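Local coordinates for protein B-cell differentiation antigen CD72 (PDB 5B1R) that acts as a B-cell co-receptor that recognises the Sm/RNP self-antigen and inhibits B-cell receptor signalling when coligated with that receptor, at residues R15-S20 / P110-S115. The protein carries 2 engineered substitutions. Numbering follows the deposited sequence.
Engineered in segment 110-115: Ser111 (natural residue Cys).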
loop_
_atom_site.group_PDB
_atom_site.type_symbol
_atom_site.label_atom_id
_atom_site.label_comp_id
_atom_site.label_asym_id
_atom_site.label_seq_id
_atom_site.Cartn_x
_atom_site.Cartn_y
_atom_site.Cartn_z
ATOM N N ARG A 15 -7.291 -6.397 9.110
ATOM C CA ARG A 15 -7.261 -5.387 8.061
ATOM C C ARG A 15 -7.876 -5.913 6.765
ATOM O O ARG A 15 -8.035 -7.124 6.567
ATOM C CB ARG A 15 -5.811 -4.997 7.786
ATOM C CG ARG A 15 -5.093 -4.488 9.014
ATOM C CD ARG A 15 -3.628 -4.850 8.993
ATOM N NE ARG A 15 -2.897 -4.068 8.019
ATOM C CZ ARG A 15 -1.688 -4.381 7.556
ATOM N NH1 ARG A 15 -1.098 -3.565 6.705
ATOM N NH2 ARG A 15 -1.090 -5.511 7.911
ATOM N N CYS A 16 -8.187 -4.970 5.883
ATOM C CA CYS A 16 -8.657 -5.247 4.538
ATOM C C CYS A 16 -7.918 -4.314 3.588
ATOM O O CYS A 16 -7.840 -3.113 3.848
ATOM C CB CYS A 16 -10.147 -4.952 4.422
ATOM S SG CYS A 16 -11.192 -5.815 5.613
ATOM N N PHE A 17 -7.430 -4.857 2.473
ATOM C CA PHE A 17 -6.756 -4.048 1.460
ATOM C C PHE A 17 -7.643 -3.857 0.241
ATOM O O PHE A 17 -8.384 -4.759 -0.161
ATOM C CB PHE A 17 -5.461 -4.706 1.015
ATOM C CG PHE A 17 -4.488 -4.902 2.126
ATOM C CD1 PHE A 17 -3.774 -3.830 2.645
ATOM C CD2 PHE A 17 -4.287 -6.159 2.660
ATOM C CE1 PHE A 17 -2.886 -4.026 3.686
ATOM C CE2 PHE A 17 -3.396 -6.352 3.686
ATOM C CZ PHE A 17 -2.690 -5.287 4.203
ATOM N N TYR A 18 -7.515 -2.683 -0.363
ATOM C CA TYR A 18 -8.195 -2.362 -1.599
ATOM C C TYR A 18 -7.149 -1.874 -2.598
ATOM O O TYR A 18 -6.444 -0.882 -2.332
ATOM C CB TYR A 18 -9.262 -1.279 -1.375
ATOM C CG TYR A 18 -9.881 -0.825 -2.665
ATOM C CD1 TYR A 18 -10.833 -1.606 -3.302
ATOM C CD2 TYR A 18 -9.495 0.374 -3.270
ATOM C CE1 TYR A 18 -11.385 -1.195 -4.501
ATOM C CE2 TYR A 18 -10.051 0.778 -4.453
ATOM C CZ TYR A 18 -10.991 -0.010 -5.066
ATOM O OH TYR A 18 -11.553 0.388 -6.241
ATOM N N ILE A 19 -7.036 -2.575 -3.724
ATOM C CA ILE A 19 -6.144 -2.116 -4.786
ATOM C C ILE A 19 -6.905 -1.154 -5.692
ATOM O O ILE A 19 -7.906 -1.521 -6.288
ATOM C CB ILE A 19 -5.608 -3.294 -5.630
ATOM C CG1 ILE A 19 -4.866 -4.321 -4.758
ATOM C CG2 ILE A 19 -4.727 -2.754 -6.767
ATOM C CD1 ILE A 19 -4.646 -5.649 -5.471
ATOM N N SER A 20 -6.430 0.081 -5.785
ATOM C CA SER A 20 -6.993 1.030 -6.735
ATOM C C SER A 20 -6.098 1.107 -7.962
ATOM O O SER A 20 -4.955 1.553 -7.881
ATOM C CB SER A 20 -7.146 2.413 -6.117
ATOM O OG SER A 20 -7.801 3.269 -7.040
ATOM N N PRO A 110 -1.001 3.488 -9.642
ATOM C CA PRO A 110 -2.079 2.910 -8.832
ATOM C C PRO A 110 -1.659 2.937 -7.357
ATOM O O PRO A 110 -0.528 3.326 -7.025
ATOM C CB PRO A 110 -2.164 1.470 -9.356
ATOM C CG PRO A 110 -0.754 1.176 -9.833
ATOM C CD PRO A 110 -0.271 2.476 -10.434
ATOM N N SER A 111 -2.553 2.505 -6.475
ATOM C CA SER A 111 -2.278 2.603 -5.047
ATOM C C SER A 111 -2.972 1.470 -4.305
ATOM O O SER A 111 -3.803 0.748 -4.884
ATOM C CB SER A 111 -2.759 3.960 -4.523
ATOM O OG SER A 111 -4.154 4.137 -4.735
ATOM N N ILE A 112 -2.634 1.327 -3.028
ATOM C CA ILE A 112 -3.281 0.322 -2.188
ATOM C C ILE A 112 -3.772 1.033 -0.942
ATOM O O ILE A 112 -2.991 1.731 -0.279
ATOM C CB ILE A 112 -2.324 -0.813 -1.785
ATOM C CG1 ILE A 112 -1.622 -1.386 -3.026
ATOM C CG2 ILE A 112 -3.082 -1.887 -1.002
ATOM C CD1 ILE A 112 -0.421 -2.255 -2.730
ATOM N N CYS A 113 -5.064 0.902 -0.649
ATOM C CA CYS A 113 -5.643 1.413 0.587
ATOM C C CYS A 113 -5.838 0.271 1.575
ATOM O O CYS A 113 -5.910 -0.900 1.187
ATOM C CB CYS A 113 -7.006 2.049 0.324
ATOM S SG CYS A 113 -7.090 3.344 -0.928
ATOM N N GLU A 114 -5.971 0.622 2.848
ATOM C CA GLU A 114 -6.374 -0.367 3.832
ATOM C C GLU A 114 -7.384 0.228 4.794
ATOM O O GLU A 114 -7.341 1.423 5.121
ATOM C CB GLU A 114 -5.191 -0.953 4.588
ATOM C CG GLU A 114 -4.579 -0.103 5.642
ATOM C CD GLU A 114 -3.569 -0.904 6.450
ATOM O OE1 GLU A 114 -2.474 -1.101 5.958
ATOM O OE2 GLU A 114 -3.858 -1.366 7.576
ATOM N N SER A 115 -8.284 -0.629 5.241
ATOM C CA SER A 115 -9.230 -0.287 6.282
ATOM C C SER A 115 -9.150 -1.358 7.354
ATOM O O SER A 115 -8.484 -2.391 7.187
ATOM C CB SER A 115 -10.654 -0.238 5.710
ATOM O OG SER A 115 -11.151 -1.557 5.488
#
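The Arg15 guanidinium has the CZ end of the Phe17 ring against one face, 3.4 Å above the plane and toward the rim, with the phenyl ring turned steeply to it; the Glu114 carboxylate lies at its edge. The grip is side-on: Arg15 NE reaches Glu114 OE2 at 2.9 Å, and Arg15 NH1 runs almost straight (177°) to OE1 of Glu114. Both oxygens lie near the guanidinium plane, but the carboxylate is turned 29° against it, so both are met out of the carboxylate plane, OE2 more so than OE1, which is met on its syn side. Bends at chi2 and chi3 bring the guanidinium across the CZ end of Phe17. Glu114 runs alongside the phenyl ring, its CB 3.7 Å from Phe17 CD1; OE1 also accepts from Ala42 N, so this buried acid, probably ionised, has three bonds on two oxygens. Ile112 CG2 meets Phe17 CD1 obliquely at 4.2 Å.

Six backbone bonds join the antiparallel strands through Cys16-Ser115, Tyr18-Cys113 and Ser20-Ser111, Ser111 being engineered (natural Cys). On the face carrying Cys16, Tyr18 and Ser20, Cys113 SG lies at the edge of the Tyr18 ring. In this extracellular C-type lectin domain, the Cys113-Cys33 disulfide ties strand 109-119 to helix 26-35, as in C-type lectin folds, while Cys16-Cys5 fastens strand 15-21 to the N-terminal segment. Tyr32 of that helix touches Tyr18 and Ser20; strands 10-12 and 39-40 pair with 15-21 and 109-119, respectively.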